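Long-range contacts in homocitrate synthase (Sulfolobus acidocaldarius, PDB 6KTQ), which catalyses the aldol-type condensation of 2-oxoglutarate with acetyl-CoA to give homocitrate, the first step of lysine biosynthesis by the alpha-aminoadipate pathway: residues Glu223-Ala228 / Ile249-Leu254; Gly34-Thr39 / Met70-His75; His227-Leu232 / Val261-Leu266. One frame throughout, in Å; residues are numbered along the deposited sequence.

The three contacts lead to the C-terminal ends of strands of a TIM-type barrel, where 2-oxoglutarate and the zinc ion are bound. Interactions 1 and 2 lie in the same sheet, their centres about 9 Å apart, and are joined where strand 249-252 pairs with strand 31-37: Thr252 N lies 2.8 Å from Leu36 O, and Thr252 O lies 2.7 Å from Ser38 N. Interaction 3 continues from strand 223-228, sharing His227 and Ala228 with interaction 1, and its 261-266 loop meets the end of 249-254, Leu266 N being 2.8 Å from Thr253 O. Interactions 1 and 3 touch the 2-oxoglutarate directly; in interaction 2 the side chain of Glu72 is about 4 Å from the bound 2-oxoglutarate, nearest atoms.

Interaction 1. Residues Glu223-Ala228 / Ile249-Leu254. With AKG (2-oxoglutaric acid), chain D.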
ATOM      1  N   GLU A 223      -2.963  11.970 -12.632  1.00 33.56           N
ATOM      2  CA  GLU A 223      -3.168  10.519 -12.709  1.00 33.26           C
ATOM      3  C   GLU A 223      -2.239   9.921 -13.762  1.00 33.17           C
ATOM      4  O   GLU A 223      -1.884  10.582 -14.744  1.00 32.57           O
ATOM      5  CB  GLU A 223      -4.604  10.177 -13.011  1.00 35.16           C
ATOM      6  CG  GLU A 223      -5.517  10.275 -11.797  1.00 37.61           C
ATOM      7  CD  GLU A 223      -6.926   9.777 -12.086  1.00 39.77           C
ATOM      8  OE1 GLU A 223      -7.110   8.913 -12.964  1.00 34.59           O
ATOM      9  OE2 GLU A 223      -7.868  10.237 -11.411  1.00 42.77           O
ATOM     10  N   PHE A 224      -1.831   8.682 -13.537  1.00 28.87           N
ATOM     11  CA  PHE A 224      -0.753   8.106 -14.312  1.00 28.40           C
ATOM     12  C   PHE A 224      -1.251   6.899 -15.120  1.00 28.50           C
ATOM     13  O   PHE A 224      -2.086   6.104 -14.646  1.00 26.03           O
ATOM     14  CB  PHE A 224       0.393   7.713 -13.383  1.00 27.77           C
ATOM     15  CG  PHE A 224       1.169   8.881 -12.869  1.00 27.77           C
ATOM     16  CD1 PHE A 224       2.256   9.367 -13.577  1.00 27.15           C
ATOM     17  CD2 PHE A 224       0.793   9.521 -11.685  1.00 27.83           C
ATOM     18  CE1 PHE A 224       2.968  10.472 -13.127  1.00 28.62           C
ATOM     19  CE2 PHE A 224       1.493  10.628 -11.228  1.00 28.18           C
ATOM     20  CZ  PHE A 224       2.587  11.099 -11.933  1.00 28.15           C
ATOM     21  N   ASP A 225      -0.736   6.800 -16.343  1.00 28.50           N
ATOM     22  CA  ASP A 225      -0.941   5.628 -17.213  1.00 28.05           C
ATOM     23  C   ASP A 225       0.345   4.790 -17.261  1.00 25.70           C
ATOM     24  O   ASP A 225       1.460   5.316 -17.151  1.00 25.94           O
ATOM     25  CB  ASP A 225      -1.215   6.006 -18.694  1.00 27.32           C
ATOM     26  CG  ASP A 225      -2.360   6.971 -18.914  1.00 29.36           C
ATOM     27  OD1 ASP A 225      -2.869   7.637 -17.984  1.00 28.61           O
ATOM     28  OD2 ASP A 225      -2.769   7.071 -20.108  1.00 28.06           O
ATOM     29  N   ILE A 226       0.173   3.492 -17.513  1.00 26.64           N
ATOM     30  CA  ILE A 226       1.266   2.608 -17.824  1.00 25.24           C
ATOM     31  C   ILE A 226       1.108   2.110 -19.273  1.00 25.28           C
ATOM     32  O   ILE A 226       0.044   1.618 -19.688  1.00 23.00           O
ATOM     33  CB  ILE A 226       1.347   1.440 -16.839  1.00 26.07           C
ATOM     34  CG1 ILE A 226       2.451   0.461 -17.232  1.00 26.01           C
ATOM     35  CG2 ILE A 226       0.038   0.653 -16.767  1.00 25.55           C
ATOM     36  CD1 ILE A 226       3.844   1.043 -17.281  1.00 27.02           C
ATOM     37  N   HIS A 227       2.174   2.267 -20.035  1.00 26.70           N
ATOM     38  CA  HIS A 227       2.232   1.834 -21.422  1.00 26.66           C
ATOM     39  C   HIS A 227       3.423   0.903 -21.506  1.00 25.41           C
ATOM     40  O   HIS A 227       4.563   1.338 -21.443  1.00 26.27           O
ATOM     41  CB  HIS A 227       2.387   3.046 -22.349  1.00 31.04           C
ATOM     42  CG  HIS A 227       2.460   2.685 -23.796  1.00 31.82           C
ATOM     43  ND1 HIS A 227       1.352   2.663 -24.610  1.00 33.09           N
ATOM     44  CD2 HIS A 227       3.500   2.280 -24.562  1.00 33.74           C
ATOM     45  CE1 HIS A 227       1.705   2.282 -25.824  1.00 32.62           C
ATOM     46  NE2 HIS A 227       3.001   2.044 -25.819  1.00 32.64           N
ATOM     47  N   ALA A 228       3.148  -0.388 -21.582  1.00 24.27           N
ATOM     48  CA  ALA A 228       4.171  -1.385 -21.392  1.00 25.05           C
ATOM     49  C   ALA A 228       4.321  -2.322 -22.579  1.00 24.11           C
ATOM     50  O   ALA A 228       3.418  -3.077 -22.880  1.00 24.18           O
ATOM     51  CB  ALA A 228       3.832  -2.196 -20.148  1.00 27.49           C
ATOM     52  N   ILE A 249      -4.747   4.093 -15.314  1.00 27.00           N
ATOM     53  CA  ILE A 249      -5.051   3.675 -16.695  1.00 25.59           C
ATOM     54  C   ILE A 249      -3.961   2.739 -17.178  1.00 24.73           C
ATOM     55  O   ILE A 249      -2.799   3.045 -17.055  1.00 25.84           O
ATOM     56  CB  ILE A 249      -5.156   4.891 -17.633  1.00 26.61           C
ATOM     57  CG1 ILE A 249      -6.411   5.724 -17.304  1.00 25.92           C
ATOM     58  CG2 ILE A 249      -5.147   4.464 -19.100  1.00 28.15           C
ATOM     59  CD1 ILE A 249      -7.699   5.074 -17.706  1.00 26.45           C
ATOM     60  N   ILE A 250      -4.379   1.586 -17.692  1.00 24.44           N
ATOM     61  CA  ILE A 250      -3.515   0.608 -18.299  1.00 23.87           C
ATOM     62  C   ILE A 250      -3.763   0.628 -19.810  1.00 23.89           C
ATOM     63  O   ILE A 250      -4.899   0.486 -20.278  1.00 23.71           O
ATOM     64  CB  ILE A 250      -3.831  -0.820 -17.764  1.00 23.31           C
ATOM     65  CG1 ILE A 250      -3.410  -0.950 -16.279  1.00 23.70           C
ATOM     66  CG2 ILE A 250      -3.102  -1.854 -18.575  1.00 24.85           C
ATOM     67  CD1 ILE A 250      -3.867  -2.204 -15.585  1.00 22.07           C
ATOM     68  N   HIS A 251      -2.696   0.799 -20.570  1.00 23.46           N
ATOM     69  CA  HIS A 251      -2.798   0.768 -22.018  1.00 23.05           C
ATOM     70  C   HIS A 251      -2.763  -0.674 -22.486  1.00 21.92           C
ATOM     71  O   HIS A 251      -1.930  -1.482 -22.032  1.00 21.67           O
ATOM     72  CB  HIS A 251      -1.639   1.539 -22.654  1.00 24.14           C
ATOM     73  CG  HIS A 251      -1.698   3.016 -22.447  1.00 26.29           C
ATOM     74  ND1 HIS A 251      -1.145   3.909 -23.337  1.00 28.56           N
ATOM     75  CD2 HIS A 251      -2.242   3.767 -21.456  1.00 27.96           C
ATOM     76  CE1 HIS A 251      -1.320   5.143 -22.900  1.00 28.19           C
ATOM     77  NE2 HIS A 251      -1.996   5.089 -21.769  1.00 26.13           N
ATOM     78  N   THR A 252      -3.647  -0.997 -23.414  1.00 22.61           N
ATOM     79  CA  THR A 252      -3.660  -2.327 -23.996  1.00 21.82           C
ATOM     80  C   THR A 252      -3.866  -2.285 -25.509  1.00 23.18           C
ATOM     81  O   THR A 252      -4.257  -1.259 -26.075  1.00 22.50           O
ATOM     82  CB  THR A 252      -4.785  -3.195 -23.403  1.00 21.61           C
ATOM     83  OG1 THR A 252      -6.049  -2.629 -23.709  1.00 20.74           O
ATOM     84  CG2 THR A 252      -4.648  -3.373 -21.933  1.00 22.21           C
ATOM     85  N   THR A 253      -3.560  -3.406 -26.154  1.00 22.83           N
ATOM     86  CA  THR A 253      -4.084  -3.694 -27.483  1.00 23.55           C
ATOM     87  C   THR A 253      -4.723  -5.068 -27.464  1.00 22.54           C
ATOM     88  O   THR A 253      -4.344  -5.939 -26.644  1.00 23.69           O
ATOM     89  CB  THR A 253      -2.991  -3.724 -28.540  1.00 23.46           C
ATOM     90  OG1 THR A 253      -1.988  -4.672 -28.149  1.00 22.81           O
ATOM     91  CG2 THR A 253      -2.374  -2.347 -28.739  1.00 23.43           C
ATOM     92  N   LEU A 254      -5.680  -5.284 -28.340  1.00 21.95           N
ATOM     93  CA  LEU A 254      -6.155  -6.648 -28.567  1.00 23.41           C
ATOM     94  C   LEU A 254      -4.994  -7.472 -29.106  1.00 23.22           C
ATOM     95  O   LEU A 254      -4.206  -7.006 -29.928  1.00 22.63           O
ATOM     96  CB  LEU A 254      -7.339  -6.710 -29.523  1.00 23.79           C
ATOM     97  CG  LEU A 254      -8.720  -6.732 -28.881  1.00 24.69           C
ATOM     98  CD1 LEU A 254      -8.842  -7.918 -27.920  1.00 23.73           C
ATOM     99  CD2 LEU A 254      -8.982  -5.398 -28.217  1.00 24.43           C
TER
HETATM  100  C1  AKG D 402       5.886   4.459 -26.565  1.00 58.85           C
HETATM  101  O1  AKG D 402       6.136   3.261 -26.336  1.00 60.01           O
HETATM  102  O2  AKG D 402       6.732   5.339 -26.285  1.00 61.64           O
HETATM  103  C2  AKG D 402       4.586   4.813 -27.174  1.00 60.44           C
HETATM  104  O5  AKG D 402       4.113   4.118 -28.085  1.00 53.23           O
HETATM  105  C3  AKG D 402       3.809   6.011 -26.639  1.00 54.80           C
HETATM  106  C4  AKG D 402       2.929   5.484 -25.501  1.00 48.17           C
HETATM  107  C5  AKG D 402       1.912   6.451 -24.909  1.00 47.68           C
HETATM  108  O3  AKG D 402       1.614   6.272 -23.691  1.00 34.87           O
HETATM  109  O4  AKG D 402       1.426   7.386 -25.622  1.00 46.34           O
HETATM  110  O   HOH W   1       0.466  -0.960 -21.025  1.00 27.46           O
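Backbone pairing sets Asp225 beside Ile249 and Ile226 beside Ile250 in parallel register. Ile226 N donates to Ile249 O (3.0 Å) and His251 N to Ile226 O (3.0 Å), while a weak bond runs from Ile249 N to Phe224 O. Beyond the last bridge a water takes over, donating to Ile226 O and His251 O and accepting from Ala228 N.

The polar side chains are joined by two hydrogen bonds. His251 NE2 donates to Asp225 OD2 at 2.7 Å in a nearly straight bond (172°), with the oxygen in the imidazole plane and using its anti lone pair. At the other nitrogen, His251 ND1 accepts from His227 ND1 at 3.1 Å. The His227 ring meets this partner in its own plane, whereas the His251 ring is approached at a tilt; the two rings stand almost perpendicular, rim to rim. With CG of His227 anti to its backbone N (chi1 180°), the imidazole lies against the substrate: AKG C4 sits 3.2 Å above the centre of one face. His227 also binds the zinc ion, with Glu42 and His229. The C5 carboxylate, remote from the keto group, lies near His251, AKG O3 being 3.2 Å from His251 CE1.

The apolar contact across the strands is Ile226 CG2 against Ile250 CG1 (3.8 Å), and both isoleucines also rest on Val239 of helix 235-244; Ile249 lies alongside the Asp225 side chain. This helix completes the beta-alpha-beta unit, and strands 193-198 and 31-37 continue the barrel beyond strands 223-228 and 249-252 respectively.

Interaction 2. Residues Gly34-Thr39 / Met70-His75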
ATOM      1  N   GLY A  34      -8.691   1.685 -15.050  1.00 26.15           N
ATOM      2  CA  GLY A  34      -9.505   1.436 -16.226  1.00 24.92           C
ATOM      3  C   GLY A  34      -8.610   1.154 -17.406  1.00 23.77           C
ATOM      4  O   GLY A  34      -7.385   1.313 -17.325  1.00 23.91           O
ATOM      5  N   ILE A  35      -9.221   0.727 -18.492  1.00 24.68           N
ATOM      6  CA  ILE A  35      -8.480   0.409 -19.698  1.00 24.51           C
ATOM      7  C   ILE A  35      -8.455   1.561 -20.687  1.00 23.69           C
ATOM      8  O   ILE A  35      -9.497   2.171 -20.984  1.00 25.41           O
ATOM      9  CB  ILE A  35      -9.082  -0.836 -20.378  1.00 25.57           C
ATOM     10  CG1 ILE A  35      -8.951  -2.045 -19.453  1.00 25.18           C
ATOM     11  CG2 ILE A  35      -8.406  -1.115 -21.731  1.00 25.80           C
ATOM     12  CD1 ILE A  35      -7.518  -2.420 -19.106  1.00 26.06           C
ATOM     13  N   LEU A  36      -7.271   1.847 -21.214  1.00 23.45           N
ATOM     14  CA  LEU A  36      -7.174   2.591 -22.477  1.00 24.75           C
ATOM     15  C   LEU A  36      -6.737   1.572 -23.510  1.00 24.26           C
ATOM     16  O   LEU A  36      -5.701   0.928 -23.348  1.00 25.17           O
ATOM     17  CB  LEU A  36      -6.168   3.724 -22.425  1.00 24.08           C
ATOM     18  CG  LEU A  36      -5.800   4.446 -23.746  1.00 24.60           C
ATOM     19  CD1 LEU A  36      -5.352   5.859 -23.411  1.00 26.41           C
ATOM     20  CD2 LEU A  36      -4.728   3.771 -24.590  1.00 24.61           C
ATOM     21  N   ASP A  37      -7.532   1.395 -24.549  1.00 21.90           N
ATOM     22  CA  ASP A  37      -7.134   0.489 -25.596  1.00 24.94           C
ATOM     23  C   ASP A  37      -6.582   1.273 -26.778  1.00 25.13           C
ATOM     24  O   ASP A  37      -7.192   2.265 -27.222  1.00 24.54           O
ATOM     25  CB  ASP A  37      -8.241  -0.455 -26.021  1.00 26.90           C
ATOM     26  CG  ASP A  37      -7.697  -1.598 -26.911  1.00 29.29           C
ATOM     27  OD1 ASP A  37      -7.205  -2.637 -26.390  1.00 25.30           O
ATOM     28  OD2 ASP A  37      -7.736  -1.399 -28.148  1.00 29.72           O
ATOM     29  N   SER A  38      -5.408   0.834 -27.235  1.00 24.22           N
ATOM     30  CA  SER A  38      -4.650   1.499 -28.296  1.00 25.42           C
ATOM     31  C   SER A  38      -4.489   0.598 -29.551  1.00 25.09           C
ATOM     32  O   SER A  38      -3.578   0.785 -30.346  1.00 25.74           O
ATOM     33  CB  SER A  38      -3.285   1.894 -27.750  1.00 24.83           C
ATOM     34  OG  SER A  38      -2.635   2.881 -28.571  1.00 24.55           O
ATOM     35  N   THR A  39      -5.383  -0.352 -29.725  1.00 25.19           N
ATOM     36  CA  THR A  39      -5.408  -1.199 -30.930  1.00 26.10           C
ATOM     37  C   THR A  39      -5.353  -0.307 -32.180  1.00 27.59           C
ATOM     38  O   THR A  39      -4.641  -0.605 -33.124  1.00 28.09           O
ATOM     39  CB  THR A  39      -6.648  -2.109 -30.944  1.00 23.94           C
ATOM     40  OG1 THR A  39      -6.628  -2.956 -29.787  1.00 24.49           O
ATOM     41  CG2 THR A  39      -6.682  -3.009 -32.168  1.00 24.30           C
ATOM     42  N   MET A  70     -11.091   4.334 -22.194  1.00 26.35           N
ATOM     43  CA  MET A  70     -10.527   5.238 -23.179  1.00 27.97           C
ATOM     44  C   MET A  70     -10.125   4.500 -24.449  1.00 28.59           C
ATOM     45  O   MET A  70      -9.562   3.411 -24.376  1.00 27.01           O
ATOM     46  CB  MET A  70      -9.295   5.945 -22.607  1.00 29.41           C
ATOM     47  CG  MET A  70      -9.533   6.846 -21.405  1.00 30.23           C
ATOM     48  SD  MET A  70      -7.970   7.533 -20.859  1.00 33.30           S
ATOM     49  CE  MET A  70      -8.463   8.245 -19.288  1.00 35.52           C
ATOM     50  N   ILE A  71     -10.432   5.105 -25.599  1.00 28.22           N
ATOM     51  CA  ILE A  71      -9.955   4.628 -26.878  1.00 27.46           C
ATOM     52  C   ILE A  71      -8.993   5.637 -27.486  1.00 27.21           C
ATOM     53  O   ILE A  71      -9.372   6.768 -27.778  1.00 30.70           O
ATOM     54  CB  ILE A  71     -11.098   4.410 -27.866  1.00 29.97           C
ATOM     55  CG1 ILE A  71     -12.052   3.323 -27.363  1.00 29.11           C
ATOM     56  CG2 ILE A  71     -10.533   4.054 -29.246  1.00 28.37           C
ATOM     57  CD1 ILE A  71     -13.388   3.323 -28.086  1.00 30.17           C
ATOM     58  N   GLU A  72      -7.743   5.225 -27.664  1.00 25.51           N
ATOM     59  CA  GLU A  72      -6.765   5.970 -28.453  1.00 27.89           C
ATOM     60  C   GLU A  72      -7.005   5.614 -29.952  1.00 29.24           C
ATOM     61  O   GLU A  72      -6.646   4.526 -30.451  1.00 29.68           O
ATOM     62  CB  GLU A  72      -5.352   5.637 -27.975  1.00 31.51           C
ATOM     63  CG  GLU A  72      -4.392   6.795 -28.020  1.00 35.14           C
ATOM     64  CD  GLU A  72      -3.122   6.528 -27.250  1.00 38.66           C
ATOM     65  OE1 GLU A  72      -2.241   5.797 -27.764  1.00 43.75           O
ATOM     66  OE2 GLU A  72      -2.990   7.058 -26.139  1.00 34.85           O
ATOM     67  N   ALA A  73      -7.642   6.534 -30.650  1.00 28.57           N
ATOM     68  CA  ALA A  73      -8.184   6.288 -31.985  1.00 28.22           C
ATOM     69  C   ALA A  73      -7.175   6.504 -33.123  1.00 28.46           C
ATOM     70  O   ALA A  73      -7.450   6.153 -34.289  1.00 28.94           O
ATOM     71  CB  ALA A  73      -9.395   7.190 -32.198  1.00 28.41           C
ATOM     72  N   GLY A  74      -6.035   7.111 -32.795  1.00 27.59           N
ATOM     73  CA  GLY A  74      -4.953   7.298 -33.740  1.00 27.54           C
ATOM     74  C   GLY A  74      -4.271   8.631 -33.600  1.00 28.99           C
ATOM     75  O   GLY A  74      -4.639   9.464 -32.755  1.00 33.23           O
ATOM     76  N   HIS A  75      -3.268   8.819 -34.451  1.00 28.95           N
ATOM     77  CA  HIS A  75      -2.473  10.033 -34.558  1.00 28.09           C
ATOM     78  C   HIS A  75      -2.859  10.709 -35.882  1.00 31.01           C
ATOM     79  O   HIS A  75      -2.391  10.292 -36.958  1.00 31.20           O
ATOM     80  CB  HIS A  75      -1.020   9.637 -34.593  1.00 28.14           C
ATOM     81  CG  HIS A  75      -0.081  10.786 -34.671  1.00 30.87           C
ATOM     82  ND1 HIS A  75       1.285  10.618 -34.662  1.00 33.43           N
ATOM     83  CD2 HIS A  75      -0.304  12.120 -34.784  1.00 30.60           C
ATOM     84  CE1 HIS A  75       1.864  11.803 -34.758  1.00 34.65           C
ATOM     85  NE2 HIS A  75       0.923  12.728 -34.841  1.00 32.27           N
TER
HETATM   86  O   HOH W   2      -7.750   1.894 -30.030  1.00 23.91           O
HETATM   87  O   HOH W   3      -1.095   4.209 -26.358  1.00 43.43           O
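Leu36 packs against both Met70 and Glu72 of the adjacent parallel strand. Its CB meets Met70 CB at 3.8 Å, and CG remains close to that carbon and to Met70 O. At the tip the branches divide: CD1 approaches Glu72 OE2 (3.8 Å) and, a little farther off, Met70 SD, whereas CD2 lies against Glu72 CB (3.9 Å). CG is anti to the backbone N (chi1 170°), which carries both methyls forward along the strand to the aliphatic part and carboxylate of Glu72. Cutting Leu36 back to an alanine would keep the CB contact but probably leave a gap between Met70 SD and the CB and carboxylate of Glu72, where the two methyls had packed.

That carboxylate is held by charge as well: OE2 forms a salt bridge with Arg165 and OE1 with Arg41, both arginines of the 2-oxoglutarate pocket. Nearby, Ser38 OG is hydrogen-bonded to the backbone N of Glu42, a zinc ligand.

Three backbone bonds fix the register: Met70 N to Ile35 O (2.9 Å), Asp37 N to Met70 O (2.9 Å) and Glu72 N to Asp37 O (3.0 Å). At the end of the strand, Asp37 OD2 accepts from Thr39 N, just beyond it, in an Asx turn and also from Thr39 OG1.

Helix 53-66 links the two strands, its Leu63 touching Asp37 and Ile71, while strands 249-252 and 101-106 flank the pair on either side.

Interaction 3. Residues His227-Leu232 / Val261-Leu266; sequences HAHNDL and VGIAPL. With AKG (2-oxoglutaric acid), chain D.
His227 touches the opposing loop through its NE2, 3.7 Å from Ile263 CG2, at the point where strand 223-228 comes to its end. Ala228 then contributes its carbonyl: Ala264 N donates to Ala228 O at 3.1 Å with a bent N-H...O angle of 137°, and Ile263 CA lies 3.2 Å from the same oxygen.

His229 offers its ring face to Ile263. Methyl CG2 of Ile263 sits over the middle of the imidazole, 3.5 Å from the centroid and 9° off the ring normal, a CH-pi contact. The same methyl thus lies against two zinc-binding rings. CG1 of Ile263 takes the crowded position between its backbone N and carbonyl carbon (chi1 68°), which leaves CG2 turned to His229 and sends CD1 toward His227 CE1.

At Asn230 the backbone takes over again, its N donating to Gly262 O at 2.9 Å in the carbonyl plane. The positive phi of Gly262 suits a glycine at this turn. OD1 of Asn230 accepts from the backbone N of Ala235. Next along, Asp231 has its N 3.4 Å from Val261 CG2, while its carboxylate forms a salt bridge with Arg260.

Chemically, the loop gives the metal site an apolar backing and no ligand of its own: zinc is bound by His227, His229 and Glu42. The backbone bonds fix where His229 leaves the chain, the methyl probably limits movement of the ring toward that face, and its bond to zinc directs NE2 to the metal beside the 2-oxoglutarate.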
ATOM      1  N   HIS A 227       2.174   2.267 -20.035  1.00 26.70           N
ATOM      2  CA  HIS A 227       2.232   1.834 -21.422  1.00 26.66           C
ATOM      3  C   HIS A 227       3.423   0.903 -21.506  1.00 25.41           C
ATOM      4  O   HIS A 227       4.563   1.338 -21.443  1.00 26.27           O
ATOM      5  CB  HIS A 227       2.387   3.046 -22.349  1.00 31.04           C
ATOM      6  CG  HIS A 227       2.460   2.685 -23.796  1.00 31.82           C
ATOM      7  ND1 HIS A 227       1.352   2.663 -24.610  1.00 33.09           N
ATOM      8  CD2 HIS A 227       3.500   2.280 -24.562  1.00 33.74           C
ATOM      9  CE1 HIS A 227       1.705   2.282 -25.824  1.00 32.62           C
ATOM     10  NE2 HIS A 227       3.001   2.044 -25.819  1.00 32.64           N
ATOM     11  N   ALA A 228       3.148  -0.388 -21.582  1.00 24.27           N
ATOM     12  CA  ALA A 228       4.171  -1.385 -21.392  1.00 25.05           C
ATOM     13  C   ALA A 228       4.321  -2.322 -22.579  1.00 24.11           C
ATOM     14  O   ALA A 228       3.418  -3.077 -22.880  1.00 24.18           O
ATOM     15  CB  ALA A 228       3.832  -2.196 -20.148  1.00 27.49           C
ATOM     16  N   HIS A 229       5.498  -2.289 -23.194  1.00 23.08           N
ATOM     17  CA  HIS A 229       5.895  -3.197 -24.227  1.00 22.76           C
ATOM     18  C   HIS A 229       6.386  -4.523 -23.705  1.00 22.56           C
ATOM     19  O   HIS A 229       6.874  -4.638 -22.559  1.00 21.72           O
ATOM     20  CB  HIS A 229       6.959  -2.555 -25.109  1.00 23.44           C
ATOM     21  CG  HIS A 229       6.387  -1.622 -26.103  1.00 25.42           C
ATOM     22  ND1 HIS A 229       6.097  -2.008 -27.393  1.00 27.79           N
ATOM     23  CD2 HIS A 229       5.963  -0.344 -25.978  1.00 27.07           C
ATOM     24  CE1 HIS A 229       5.549  -0.992 -28.028  1.00 27.18           C
ATOM     25  NE2 HIS A 229       5.446   0.024 -27.190  1.00 27.40           N
ATOM     26  N   ASN A 230       6.242  -5.539 -24.563  1.00 21.45           N
ATOM     27  CA  ASN A 230       6.475  -6.929 -24.166  1.00 21.20           C
ATOM     28  C   ASN A 230       7.799  -7.516 -24.608  1.00 20.61           C
ATOM     29  O   ASN A 230       7.921  -8.726 -24.708  1.00 20.47           O
ATOM     30  CB  ASN A 230       5.326  -7.785 -24.718  1.00 20.79           C
ATOM     31  CG  ASN A 230       5.113  -9.048 -23.917  1.00 22.73           C
ATOM     32  OD1 ASN A 230       5.240  -9.045 -22.684  1.00 21.68           O
ATOM     33  ND2 ASN A 230       4.791 -10.139 -24.605  1.00 20.13           N
ATOM     34  N   ASP A 231       8.824  -6.688 -24.844  1.00 22.10           N
ATOM     35  CA  ASP A 231      10.092  -7.193 -25.384  1.00 21.89           C
ATOM     36  C   ASP A 231      10.741  -8.278 -24.566  1.00 22.35           C
ATOM     37  O   ASP A 231      11.416  -9.149 -25.127  1.00 22.55           O
ATOM     38  CB  ASP A 231      11.100  -6.071 -25.614  1.00 22.84           C
ATOM     39  CG  ASP A 231      10.563  -4.997 -26.538  1.00 24.19           C
ATOM     40  OD1 ASP A 231       9.526  -4.389 -26.186  1.00 24.07           O
ATOM     41  OD2 ASP A 231      11.179  -4.783 -27.614  1.00 23.58           O
ATOM     42  N   LEU A 232      10.566  -8.226 -23.242  1.00 22.44           N
ATOM     43  CA  LEU A 232      11.077  -9.264 -22.374  1.00 23.07           C
ATOM     44  C   LEU A 232       9.977 -10.121 -21.758  1.00 23.20           C
ATOM     45  O   LEU A 232      10.195 -10.794 -20.756  1.00 23.12           O
ATOM     46  CB  LEU A 232      11.959  -8.637 -21.296  1.00 24.36           C
ATOM     47  CG  LEU A 232      13.289  -8.109 -21.847  1.00 24.75           C
ATOM     48  CD1 LEU A 232      13.974  -7.242 -20.808  1.00 25.65           C
ATOM     49  CD2 LEU A 232      14.216  -9.227 -22.325  1.00 24.56           C
ATOM     50  N   VAL A 261       7.096  -6.415 -30.667  1.00 22.61           N
ATOM     51  CA  VAL A 261       6.324  -7.511 -30.048  1.00 23.63           C
ATOM     52  C   VAL A 261       5.060  -7.064 -29.364  1.00 22.63           C
ATOM     53  O   VAL A 261       4.360  -7.862 -28.728  1.00 22.76           O
ATOM     54  CB  VAL A 261       7.205  -8.330 -29.091  1.00 25.77           C
ATOM     55  CG1 VAL A 261       8.304  -9.005 -29.888  1.00 28.08           C
ATOM     56  CG2 VAL A 261       7.781  -7.464 -28.022  1.00 27.46           C
ATOM     57  N   GLY A 262       4.760  -5.780 -29.487  1.00 20.60           N
ATOM     58  CA  GLY A 262       3.489  -5.244 -29.026  1.00 21.08           C
ATOM     59  C   GLY A 262       3.476  -4.873 -27.545  1.00 22.15           C
ATOM     60  O   GLY A 262       4.506  -4.988 -26.870  1.00 21.72           O
ATOM     61  N   ILE A 263       2.305  -4.436 -27.072  1.00 21.83           N
ATOM     62  CA  ILE A 263       2.092  -4.049 -25.671  1.00 22.99           C
ATOM     63  C   ILE A 263       1.186  -5.023 -24.949  1.00 22.99           C
ATOM     64  O   ILE A 263       0.788  -6.067 -25.508  1.00 23.15           O
ATOM     65  CB  ILE A 263       1.594  -2.591 -25.513  1.00 23.37           C
ATOM     66  CG1 ILE A 263       0.170  -2.359 -26.048  1.00 23.23           C
ATOM     67  CG2 ILE A 263       2.577  -1.633 -26.179  1.00 23.73           C
ATOM     68  CD1 ILE A 263      -0.455  -1.073 -25.520  1.00 24.38           C
ATOM     69  N   ALA A 264       0.934  -4.743 -23.673  1.00 22.05           N
ATOM     70  CA  ALA A 264       0.090  -5.609 -22.850  1.00 22.10           C
ATOM     71  C   ALA A 264      -1.219  -5.981 -23.559  1.00 21.06           C
ATOM     72  O   ALA A 264      -1.957  -5.109 -23.983  1.00 21.81           O
ATOM     73  CB  ALA A 264      -0.227  -4.917 -21.521  1.00 22.76           C
ATOM     74  N   PRO A 265      -1.526  -7.281 -23.666  1.00 21.84           N
ATOM     75  CA  PRO A 265      -2.735  -7.634 -24.404  1.00 21.91           C
ATOM     76  C   PRO A 265      -3.998  -7.564 -23.568  1.00 20.90           C
ATOM     77  O   PRO A 265      -4.044  -8.087 -22.444  1.00 23.07           O
ATOM     78  CB  PRO A 265      -2.461  -9.055 -24.876  1.00 22.56           C
ATOM     79  CG  PRO A 265      -1.463  -9.596 -23.918  1.00 24.84           C
ATOM     80  CD  PRO A 265      -0.625  -8.429 -23.502  1.00 22.80           C
ATOM     81  N   LEU A 266      -5.034  -6.949 -24.121  1.00 20.65           N
ATOM     82  CA  LEU A 266      -6.256  -6.691 -23.394  1.00 22.27           C
ATOM     83  C   LEU A 266      -6.845  -7.929 -22.723  1.00 23.84           C
ATOM     84  O   LEU A 266      -7.196  -7.902 -21.511  1.00 21.88           O
ATOM     85  CB  LEU A 266      -7.287  -6.014 -24.281  1.00 23.26           C
ATOM     86  CG  LEU A 266      -8.618  -5.708 -23.617  1.00 26.00           C
ATOM     87  CD1 LEU A 266      -8.479  -4.871 -22.346  1.00 26.08           C
ATOM     88  CD2 LEU A 266      -9.530  -5.018 -24.631  1.00 29.69           C
TER
HETATM   89  C1  AKG D 402       5.886   4.459 -26.565  1.00 58.85           C
HETATM   90  O1  AKG D 402       6.136   3.261 -26.336  1.00 60.01           O
HETATM   91  O2  AKG D 402       6.732   5.339 -26.285  1.00 61.64           O
HETATM   92  C2  AKG D 402       4.586   4.813 -27.174  1.00 60.44           C
HETATM   93  O5  AKG D 402       4.113   4.118 -28.085  1.00 53.23           O
HETATM   94  C3  AKG D 402       3.809   6.011 -26.639  1.00 54.80           C
HETATM   95  C4  AKG D 402       2.929   5.484 -25.501  1.00 48.17           C
HETATM   96  C5  AKG D 402       1.912   6.451 -24.909  1.00 47.68           C
HETATM   97  O3  AKG D 402       1.614   6.272 -23.691  1.00 34.87           O
HETATM   98  O4  AKG D 402       1.426   7.386 -25.622  1.00 46.34           O